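Side-chain contacts in probable enoyl-CoA hydratase/isomerase (Mycobacterium abscessus, PDB 3SWX), which probably catalyses the hydration or isomerisation of enoyl-CoA thioesters as a crotonase-like enzyme: residues L11-D16 against A42-E47; R153-A158 against N162-M167; D174-H179 against Q185-V190. One frame throughout, in Å; residues are numbered along the deposited sequence.

Contact 1. Residues L11-D16 against A42-E47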
loop_
_atom_site.group_PDB
_atom_site.type_symbol
_atom_site.label_atom_id
_atom_site.label_comp_id
_atom_site.label_asym_id
_atom_site.label_seq_id
_atom_site.Cartn_x
_atom_site.Cartn_y
_atom_site.Cartn_z
ATOM N N LEU B 11 -27.013 10.868 -18.177
ATOM C CA LEU B 11 -26.725 11.144 -16.765
ATOM C C LEU B 11 -27.856 11.913 -16.097
ATOM O O LEU B 11 -28.447 12.795 -16.708
ATOM C CB LEU B 11 -25.462 11.988 -16.620
ATOM C CG LEU B 11 -24.248 11.504 -17.382
ATOM C CD1 LEU B 11 -23.157 12.578 -17.325
ATOM C CD2 LEU B 11 -23.819 10.198 -16.766
ATOM N N ARG B 12 -28.112 11.580 -14.837
ATOM C CA ARG B 12 -29.013 12.323 -14.013
ATOM C C ARG B 12 -28.179 13.184 -13.066
ATOM O O ARG B 12 -27.447 12.658 -12.210
ATOM C CB ARG B 12 -29.903 11.374 -13.209
ATOM C CG ARG B 12 -30.897 12.099 -12.327
ATOM C CD ARG B 12 -31.461 11.169 -11.283
ATOM N NE ARG B 12 -32.510 11.820 -10.510
ATOM C CZ ARG B 12 -33.197 11.244 -9.531
ATOM N NH1 ARG B 12 -32.962 9.986 -9.185
ATOM N NH2 ARG B 12 -34.123 11.930 -8.882
ATOM N N ILE B 13 -28.288 14.496 -13.213
ATOM C CA ILE B 13 -27.492 15.408 -12.432
ATOM C C ILE B 13 -28.343 16.251 -11.487
ATOM O O ILE B 13 -29.376 16.792 -11.881
ATOM C CB ILE B 13 -26.634 16.303 -13.366
ATOM C CG1 ILE B 13 -25.541 15.430 -14.017
ATOM C CG2 ILE B 13 -26.038 17.484 -12.587
ATOM C CD1 ILE B 13 -24.279 16.145 -14.385
ATOM N N ARG B 14 -27.897 16.353 -10.240
ATOM C CA ARG B 14 -28.514 17.233 -9.273
ATOM C C ARG B 14 -27.429 17.891 -8.456
ATOM O O ARG B 14 -26.289 17.387 -8.423
ATOM C CB ARG B 14 -29.429 16.447 -8.326
ATOM C CG ARG B 14 -30.579 15.715 -8.992
ATOM C CD ARG B 14 -31.225 14.743 -8.037
ATOM N NE ARG B 14 -30.528 13.458 -8.003
ATOM C CZ ARG B 14 -30.730 12.501 -7.095
ATOM N NH1 ARG B 14 -31.591 12.664 -6.106
ATOM N NH2 ARG B 14 -30.051 11.369 -7.170
ATOM N N ARG B 15 -27.798 18.993 -7.797
ATOM C CA ARG B 15 -26.934 19.705 -6.849
ATOM C C ARG B 15 -27.568 19.767 -5.481
ATOM O O ARG B 15 -28.744 20.091 -5.350
ATOM C CB ARG B 15 -26.739 21.149 -7.269
ATOM C CG ARG B 15 -25.829 21.381 -8.401
ATOM C CD ARG B 15 -25.412 22.834 -8.390
ATOM N NE ARG B 15 -24.599 23.161 -9.551
ATOM C CZ ARG B 15 -23.720 24.161 -9.600
ATOM N NH1 ARG B 15 -23.501 24.953 -8.548
ATOM N NH2 ARG B 15 -23.048 24.363 -10.714
ATOM N N ASP B 16 -26.769 19.484 -4.468
ATOM C CA ASP B 16 -27.160 19.594 -3.085
ATOM C C ASP B 16 -26.137 20.526 -2.453
ATOM O O ASP B 16 -25.105 20.091 -1.898
ATOM C CB ASP B 16 -27.148 18.195 -2.453
ATOM C CG ASP B 16 -27.596 18.182 -1.003
ATOM O OD1 ASP B 16 -28.089 19.214 -0.509
ATOM O OD2 ASP B 16 -27.453 17.105 -0.372
ATOM N N ALA B 42 -17.385 12.460 -19.059
ATOM C CA ALA B 42 -16.200 13.307 -19.267
ATOM C C ALA B 42 -16.528 14.796 -19.177
ATOM O O ALA B 42 -15.835 15.550 -18.484
ATOM C CB ALA B 42 -15.517 12.971 -20.614
ATOM N N LEU B 43 -17.598 15.216 -19.846
ATOM C CA LEU B 43 -18.015 16.624 -19.806
ATOM C C LEU B 43 -18.448 17.041 -18.399
ATOM O O LEU B 43 -18.003 18.084 -17.886
ATOM C CB LEU B 43 -19.141 16.899 -20.805
ATOM C CG LEU B 43 -18.720 16.857 -22.281
ATOM C CD1 LEU B 43 -19.927 16.954 -23.247
ATOM C CD2 LEU B 43 -17.712 17.978 -22.579
ATOM N N ALA B 44 -19.293 16.223 -17.771
ATOM C CA ALA B 44 -19.822 16.538 -16.457
ATOM C C ALA B 44 -18.692 16.746 -15.457
ATOM O O ALA B 44 -18.694 17.718 -14.693
ATOM C CB ALA B 44 -20.780 15.442 -15.980
ATOM N N LEU B 45 -17.705 15.857 -15.490
ATOM C CA LEU B 45 -16.567 15.955 -14.580
ATOM C C LEU B 45 -15.668 17.131 -14.921
ATOM O O LEU B 45 -15.091 17.749 -14.030
ATOM C CB LEU B 45 -15.802 14.642 -14.536
ATOM C CG LEU B 45 -16.572 13.487 -13.877
ATOM C CD1 LEU B 45 -15.764 12.201 -13.932
ATOM C CD2 LEU B 45 -16.963 13.828 -12.430
ATOM N N GLY B 46 -15.575 17.472 -16.204
ATOM C CA GLY B 46 -14.822 18.676 -16.625
ATOM C C GLY B 46 -15.510 19.952 -16.160
ATOM O O GLY B 46 -14.867 20.882 -15.671
ATOM N N GLU B 47 -16.833 19.984 -16.303
ATOM C CA GLU B 47 -17.654 21.055 -15.734
ATOM C C GLU B 47 -17.426 21.155 -14.219
ATOM O O GLU B 47 -17.249 22.255 -13.671
ATOM C CB GLU B 47 -19.129 20.783 -16.023
ATOM C CG GLU B 47 -20.020 21.993 -16.038
ATOM C CD GLU B 47 -20.437 22.373 -17.453
ATOM O OE1 GLU B 47 -21.131 21.549 -18.106
ATOM O OE2 GLU B 47 -20.059 23.483 -17.908
#

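Contact 2. Residues R153-A158 against N162-M167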
loop_
_atom_site.group_PDB
_atom_site.type_symbol
_atom_site.label_atom_id
_atom_site.label_comp_id
_atom_site.label_asym_id
_atom_site.label_seq_id
_atom_site.Cartn_x
_atom_site.Cartn_y
_atom_site.Cartn_z
ATOM N N ARG B 153 -3.592 1.006 -9.958
ATOM C CA ARG B 153 -4.192 1.391 -8.691
ATOM C C ARG B 153 -4.621 0.244 -7.805
ATOM O O ARG B 153 -4.664 0.419 -6.613
ATOM C CB ARG B 153 -5.386 2.314 -8.938
ATOM C CG ARG B 153 -4.968 3.592 -9.662
ATOM C CD ARG B 153 -6.131 4.324 -10.239
ATOM N NE ARG B 153 -5.659 5.541 -10.901
ATOM C CZ ARG B 153 -6.305 6.195 -11.857
ATOM N NH1 ARG B 153 -7.453 5.754 -12.324
ATOM N NH2 ARG B 153 -5.762 7.283 -12.375
ATOM N N PHE B 154 -4.996 -0.898 -8.383
ATOM C CA PHE B 154 -5.506 -2.008 -7.592
ATOM C C PHE B 154 -4.350 -2.589 -6.736
ATOM O O PHE B 154 -4.498 -2.745 -5.520
ATOM C CB PHE B 154 -6.176 -3.043 -8.516
ATOM C CG PHE B 154 -7.196 -3.975 -7.854
ATOM C CD1 PHE B 154 -7.210 -4.233 -6.509
ATOM C CD2 PHE B 154 -8.084 -4.676 -8.660
ATOM C CE1 PHE B 154 -8.133 -5.146 -5.960
ATOM C CE2 PHE B 154 -9.001 -5.563 -8.130
ATOM C CZ PHE B 154 -9.031 -5.797 -6.767
ATOM N N PRO B 155 -3.178 -2.864 -7.349
ATOM C CA PRO B 155 -2.041 -3.301 -6.534
ATOM C C PRO B 155 -1.588 -2.294 -5.469
ATOM O O PRO B 155 -1.183 -2.692 -4.375
ATOM C CB PRO B 155 -0.933 -3.533 -7.581
ATOM C CG PRO B 155 -1.658 -3.797 -8.818
ATOM C CD PRO B 155 -2.818 -2.848 -8.772
ATOM N N ARG B 156 -1.662 -1.004 -5.781
ATOM C CA ARG B 156 -1.293 0.044 -4.817
ATOM C C ARG B 156 -2.255 0.078 -3.631
ATOM O O ARG B 156 -1.823 0.164 -2.502
ATOM C CB ARG B 156 -1.237 1.429 -5.510
ATOM C CG ARG B 156 -0.468 2.531 -4.749
ATOM C CD ARG B 156 -0.696 3.928 -5.402
ATOM N NE ARG B 156 0.119 3.962 -6.553
ATOM C CZ ARG B 156 -0.144 4.459 -7.747
ATOM N NH1 ARG B 156 -1.261 5.102 -8.084
ATOM N NH2 ARG B 156 0.811 4.286 -8.621
ATOM N N THR B 157 -3.563 0.017 -3.879
ATOM C CA THR B 157 -4.527 -0.003 -2.785
ATOM C C THR B 157 -4.588 -1.330 -2.024
ATOM O O THR B 157 -4.609 -1.337 -0.813
ATOM C CB THR B 157 -5.937 0.314 -3.271
ATOM O OG1 THR B 157 -5.925 1.549 -3.985
ATOM C CG2 THR B 157 -6.882 0.439 -2.091
ATOM N N ALA B 158 -4.653 -2.450 -2.729
ATOM C CA ALA B 158 -4.939 -3.751 -2.089
ATOM C C ALA B 158 -3.691 -4.549 -1.718
ATOM O O ALA B 158 -3.765 -5.546 -0.982
ATOM C CB ALA B 158 -5.854 -4.585 -3.018
ATOM N N ASN B 162 -3.313 -9.370 -3.313
ATOM C CA ASN B 162 -4.771 -9.236 -3.248
ATOM C C ASN B 162 -5.345 -8.763 -4.576
ATOM O O ASN B 162 -6.385 -9.280 -5.019
ATOM C CB ASN B 162 -5.225 -8.321 -2.083
ATOM C CG ASN B 162 -5.041 -8.967 -0.698
ATOM O OD1 ASN B 162 -5.135 -10.174 -0.548
ATOM N ND2 ASN B 162 -4.795 -8.146 0.311
ATOM N N ALA B 163 -4.645 -7.836 -5.227
ATOM C CA ALA B 163 -5.034 -7.360 -6.553
ATOM C C ALA B 163 -4.962 -8.447 -7.627
ATOM O O ALA B 163 -5.916 -8.640 -8.401
ATOM C CB ALA B 163 -4.189 -6.120 -6.973
ATOM N N MET B 164 -3.862 -9.177 -7.658
ATOM C CA MET B 164 -3.681 -10.217 -8.685
ATOM C C MET B 164 -4.635 -11.417 -8.542
ATOM O O MET B 164 -5.024 -12.042 -9.530
ATOM C CB MET B 164 -2.226 -10.667 -8.723
ATOM C CG MET B 164 -1.250 -9.560 -9.205
ATOM S SD MET B 164 -1.682 -9.035 -10.895
ATOM C CE MET B 164 -0.676 -7.526 -11.057
ATOM N N ARG B 165 -4.977 -11.749 -7.307
ATOM C CA ARG B 165 -5.960 -12.780 -7.023
ATOM C C ARG B 165 -7.246 -12.541 -7.812
ATOM O O ARG B 165 -7.866 -13.496 -8.317
ATOM C CB ARG B 165 -6.265 -12.797 -5.520
ATOM C CG ARG B 165 -7.455 -13.662 -5.115
ATOM C CD ARG B 165 -7.238 -15.087 -5.499
ATOM N NE ARG B 165 -8.397 -15.917 -5.183
ATOM C CZ ARG B 165 -9.379 -16.219 -6.024
ATOM N NH1 ARG B 165 -9.409 -15.727 -7.265
ATOM N NH2 ARG B 165 -10.360 -17.003 -5.609
ATOM N N TRP B 166 -7.644 -11.271 -7.907
ATOM C CA TRP B 166 -8.852 -10.895 -8.641
ATOM C C TRP B 166 -8.592 -10.502 -10.096
ATOM O O TRP B 166 -9.356 -10.909 -10.981
ATOM C CB TRP B 166 -9.648 -9.805 -7.878
ATOM C CG TRP B 166 -9.847 -10.223 -6.452
ATOM C CD1 TRP B 166 -9.347 -9.612 -5.339
ATOM C CD2 TRP B 166 -10.549 -11.387 -5.984
ATOM N NE1 TRP B 166 -9.718 -10.300 -4.205
ATOM C CE2 TRP B 166 -10.437 -11.404 -4.571
ATOM C CE3 TRP B 166 -11.256 -12.415 -6.617
ATOM C CZ2 TRP B 166 -11.012 -12.408 -3.780
ATOM C CZ3 TRP B 166 -11.820 -13.423 -5.826
ATOM C CH2 TRP B 166 -11.707 -13.399 -4.422
ATOM N N MET B 167 -7.532 -9.747 -10.377
ATOM C CA MET B 167 -7.273 -9.346 -11.771
ATOM C C MET B 167 -6.851 -10.507 -12.701
ATOM O O MET B 167 -7.177 -10.496 -13.898
ATOM C CB MET B 167 -6.237 -8.212 -11.835
ATOM C CG MET B 167 -6.697 -6.910 -11.173
ATOM S SD MET B 167 -5.614 -5.511 -11.571
ATOM C CE MET B 167 -4.048 -6.125 -10.955
HETATM O O HOH W 1 -1.737 -8.062 -1.086
#

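Contact 3. Residues D174-H179 against Q185-V190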
loop_
_atom_site.group_PDB
_atom_site.type_symbol
_atom_site.label_atom_id
_atom_site.label_comp_id
_atom_site.label_asym_id
_atom_site.label_seq_id
_atom_site.Cartn_x
_atom_site.Cartn_y
_atom_site.Cartn_z
ATOM N N ASP B 174 -16.948 -10.055 -3.306
ATOM C CA ASP B 174 -18.074 -9.326 -2.723
ATOM C C ASP B 174 -17.643 -8.087 -1.951
ATOM O O ASP B 174 -16.437 -7.795 -1.828
ATOM C CB ASP B 174 -18.926 -10.266 -1.865
ATOM C CG ASP B 174 -18.225 -10.752 -0.622
ATOM O OD1 ASP B 174 -17.187 -10.196 -0.218
ATOM O OD2 ASP B 174 -18.741 -11.703 -0.031
ATOM N N ALA B 175 -18.631 -7.351 -1.448
ATOM C CA ALA B 175 -18.368 -6.102 -0.715
ATOM C C ALA B 175 -17.426 -6.317 0.467
ATOM O O ALA B 175 -16.541 -5.487 0.689
ATOM C CB ALA B 175 -19.684 -5.445 -0.247
ATOM N N VAL B 176 -17.605 -7.407 1.216
ATOM C CA VAL B 176 -16.755 -7.659 2.396
ATOM C C VAL B 176 -15.282 -7.747 1.951
ATOM O O VAL B 176 -14.409 -7.130 2.543
ATOM C CB VAL B 176 -17.190 -8.937 3.194
ATOM C CG1 VAL B 176 -16.158 -9.322 4.261
ATOM C CG2 VAL B 176 -18.570 -8.724 3.862
ATOM N N GLU B 177 -15.021 -8.504 0.894
ATOM C CA GLU B 177 -13.671 -8.644 0.393
ATOM C C GLU B 177 -13.146 -7.304 -0.162
ATOM O O GLU B 177 -12.008 -6.937 0.116
ATOM C CB GLU B 177 -13.623 -9.767 -0.644
ATOM C CG GLU B 177 -12.280 -9.951 -1.353
ATOM C CD GLU B 177 -11.151 -10.450 -0.464
ATOM O OE1 GLU B 177 -11.374 -10.838 0.719
ATOM O OE2 GLU B 177 -10.009 -10.451 -0.989
ATOM N N ALA B 178 -13.976 -6.557 -0.893
ATOM C CA ALA B 178 -13.552 -5.254 -1.450
ATOM C C ALA B 178 -13.146 -4.251 -0.342
ATOM O O ALA B 178 -12.201 -3.454 -0.500
ATOM C CB ALA B 178 -14.644 -4.664 -2.370
ATOM N N HIS B 179 -13.837 -4.348 0.791
ATOM C CA HIS B 179 -13.598 -3.528 1.957
ATOM C C HIS B 179 -12.357 -3.991 2.720
ATOM O O HIS B 179 -11.573 -3.162 3.205
ATOM C CB HIS B 179 -14.837 -3.593 2.845
ATOM C CG HIS B 179 -14.697 -2.885 4.146
ATOM N ND1 HIS B 179 -14.533 -1.520 4.230
ATOM C CD2 HIS B 179 -14.749 -3.336 5.421
ATOM C CE1 HIS B 179 -14.476 -1.164 5.500
ATOM N NE2 HIS B 179 -14.606 -2.245 6.243
ATOM N N GLN B 185 -14.397 1.852 1.262
ATOM C CA GLN B 185 -14.116 2.445 2.577
ATOM C C GLN B 185 -15.176 2.094 3.598
ATOM O O GLN B 185 -14.908 2.045 4.787
ATOM C CB GLN B 185 -13.988 3.969 2.504
ATOM C CG GLN B 185 -12.622 4.446 2.051
ATOM C CD GLN B 185 -12.213 3.855 0.721
ATOM O OE1 GLN B 185 -12.696 4.279 -0.339
ATOM N NE2 GLN B 185 -11.315 2.869 0.764
ATOM N N GLU B 186 -16.390 1.847 3.141
ATOM C CA GLU B 186 -17.468 1.564 4.064
ATOM C C GLU B 186 -18.574 0.821 3.334
ATOM O O GLU B 186 -18.876 1.114 2.166
ATOM C CB GLU B 186 -17.984 2.869 4.687
ATOM C CG GLU B 186 -19.029 2.642 5.766
ATOM C CD GLU B 186 -19.582 3.930 6.372
ATOM O OE1 GLU B 186 -19.050 5.050 6.083
ATOM O OE2 GLU B 186 -20.570 3.796 7.145
ATOM N N ILE B 187 -19.129 -0.172 4.031
ATOM C CA ILE B 187 -20.265 -0.919 3.571
ATOM C C ILE B 187 -21.486 -0.537 4.418
ATOM O O ILE B 187 -21.436 -0.577 5.649
ATOM C CB ILE B 187 -20.054 -2.429 3.716
ATOM C CG1 ILE B 187 -18.769 -2.897 3.019
ATOM C CG2 ILE B 187 -21.280 -3.197 3.158
ATOM C CD1 ILE B 187 -18.382 -4.306 3.435
ATOM N N VAL B 188 -22.580 -0.207 3.736
ATOM C CA VAL B 188 -23.814 0.228 4.383
ATOM C C VAL B 188 -24.993 -0.643 3.937
ATOM O O VAL B 188 -24.867 -1.419 2.976
ATOM C CB VAL B 188 -24.105 1.694 4.037
ATOM C CG1 VAL B 188 -22.969 2.598 4.559
ATOM C CG2 VAL B 188 -24.310 1.871 2.519
ATOM N N PRO B 189 -26.141 -0.530 4.642
ATOM C CA PRO B 189 -27.304 -1.344 4.281
ATOM C C PRO B 189 -27.840 -1.070 2.881
ATOM O O PRO B 189 -27.592 0.001 2.312
ATOM C CB PRO B 189 -28.342 -0.969 5.351
ATOM C CG PRO B 189 -27.492 -0.610 6.557
ATOM C CD PRO B 189 -26.343 0.159 5.931
ATOM N N VAL B 190 -28.571 -2.051 2.345
ATOM C CA VAL B 190 -29.104 -2.008 0.985
ATOM C C VAL B 190 -29.725 -0.645 0.665
ATOM O O VAL B 190 -30.527 -0.139 1.419
ATOM C CB VAL B 190 -30.128 -3.175 0.732
ATOM C CG1 VAL B 190 -31.017 -3.364 1.920
ATOM C CG2 VAL B 190 -30.961 -2.922 -0.529
#

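Contact 1. Residues L11-D16 against A42-E47
Leu11 and Ile13 close on one methyl group of the helix, Ala44 CB, which points from its backbone toward the strand. Leu11 CD1 reaches it at 4.0 Å and Ile13 CD1 at 3.9 Å, so two branch ends straddle a single carbon at nearly equal distances. The two tips are themselves 4.8 Å apart, Leu11 CD1 to Ile13 CD1, and the alanine methyl sits between the two branch ends. Both chains leave the strand in the same manner: Leu11 CG (chi1 -50°) and Ile13 CG1 (chi1 -70°) lie beside the backbone N and anti to the carbonyl carbon, which carries each CD1 forward to the helix. Ile13 CA and Ala44 CA are 8.7 Å apart. The next shell is also largely apolar. Ile13 rests on Leu20 and Ile22 of strand 19-24 and on Tyr8, while Leu11 touches Leu24 as well as Met37 earlier on the same helix.

On the other side of strand 11-16, Arg12 and Arg14 lay their guanidinium groups face over face, with Arg12 CZ 3.7 Å above the plane of the Arg14 group. A salt bridge from Arg12 NH1 to Glu62 and a hydrogen bond from Arg14 NH2 to Tyr60 OH hold the pair, and the carboxylate probably offsets part of the like charge. Leu11 and Ile13 thus face the helix and Arg12 and Arg14 the other side, while the long chain of Arg15 brings its end back toward the helix side, in a salt bridge with Asp51 just beyond helix 35-50. Only 81 Å² is buried between the two segments, and the direct touch is dispersion between methyl groups, so shape rather than directional bonding sets the fit.

Contact 2. Residues R153-A158 against N162-M167
Ala158 O, near the end of helix 150-158, accepts two hydrogen bonds that tie it to Asn162. Asn162 ND2 donates directly at 3.1 Å with an N-H...O angle of 147°, approaching nearly along the C=O axis but with the oxygen tilted out of the amide plane. A water supplies the second bond and in turn accepts from Asn162 N, so side chain and backbone of one residue grip the same carbonyl, one directly and one through solvent. The other end of the amide looks across the subunit boundary, where Asn162 OD1 is bonded to Gln185 NE2 of the second subunit.

Beside this polar link, Phe154 supplies the main apolar surface. Its CG is anti to the backbone N (chi1 -158°), which swings the ring over to helix 160-167. Ala163 CA sits over one face, 4.0 Å from the centroid of the Phe154 ring, in a CH-pi contact displaced toward the rim. Met167 slides alongside in the opposite sense: its CG comes within 3.6 Å of Phe154 CD2, and its sulfur makes an oblique Met-aromatic contact. At the far tip, Phe154 CZ meets Trp166 CD1 at 4.1 Å. Ala163 CB presses into the kink of the first helix, 3.4 Å from Pro155 N, a nitrogen without a hydrogen to offer the preceding turn. The Pro155 ring also meets Met167 CE, the methionine chain crossing it at about a right angle.

Leu122 of helix 116-123 and Ile181 cover further parts of Phe154, while Met167 packs on Thr215 of the second subunit. The segments, with axes 8.6 Å apart, form a pair of successive helices inclined at 136°, at a subunit interface of the crotonase-family trimer.

Contact 3. Residues D174-H179 against Q185-V190
Ile187 lays its CD1 methyl across the side of helix 175-180, overlapping the root of His179: CD1 is 3.7 Å from His179 CB. The same methyl approaches Ala175 O at 3.5 Å and Ala175 CB at 4.1 Å, lying between Ala175 and His179, which are one helical turn apart. It gets there because CG1 stands anti to the carbonyl carbon, sending the longer branch to the helix. Val176 CA also lies close to this methyl, while its side chain only grazes it.

The His179 side chain crosses Ile187 obliquely and reaches Gln185, in the loop leading to the strand. Its CG is anti to the backbone N (chi1 175°), which sets the imidazole beside the backbone of Gln185. There, His179 CE1 lies 3.3 Å from Gln185 O, with the oxygen at the ring edge near its plane. The firm polar hold is on ND1, hydrogen-bonded to Val184 O, and this bond should fix the rotation of the ring.

Asp174 caps the other end of the helix segment: OD1 accepts from Glu177 N at 3.0 Å and an N-H...O angle of 169°, as expected of an N-cap. Gln185 turns away from the helix, its OE1 bonded to Val127 N, and packs on Gly161 of the third subunit.

Backbone hydrogen bonds between Ala129 and both Glu186 and Val188 join strand 186-188 to its parallel neighbour. Here a short capped helix, running at 157° to the strand, packs against a strand that is outermost, within the chain, in the central mixed sheet of a crotonase fold.

How the contacts relate
From the N terminus, contact 1 comes first, closing a 25-residue loop by laying helix 35-50 on strand 11-16. Contact 2 then joins two successive helices, with three residues between the segments, and contact 3 spans five residues between helix 175-180 and strand 186-188. They follow in series; none nests or crosses. Contacts 1 and 3 reach the same six-stranded sheet at its two outermost strands within the chain, with centres 25 Å apart. Contacts 1 and 2 lie on opposite sides of the chain's centre. Contacts 2 and 3 touch through a probable hydrogen bond, Trp166 NE1 to Glu177 OE2 at 3.2 Å, coupling the helix pair to the capped helix; both also meet neighbouring subunits.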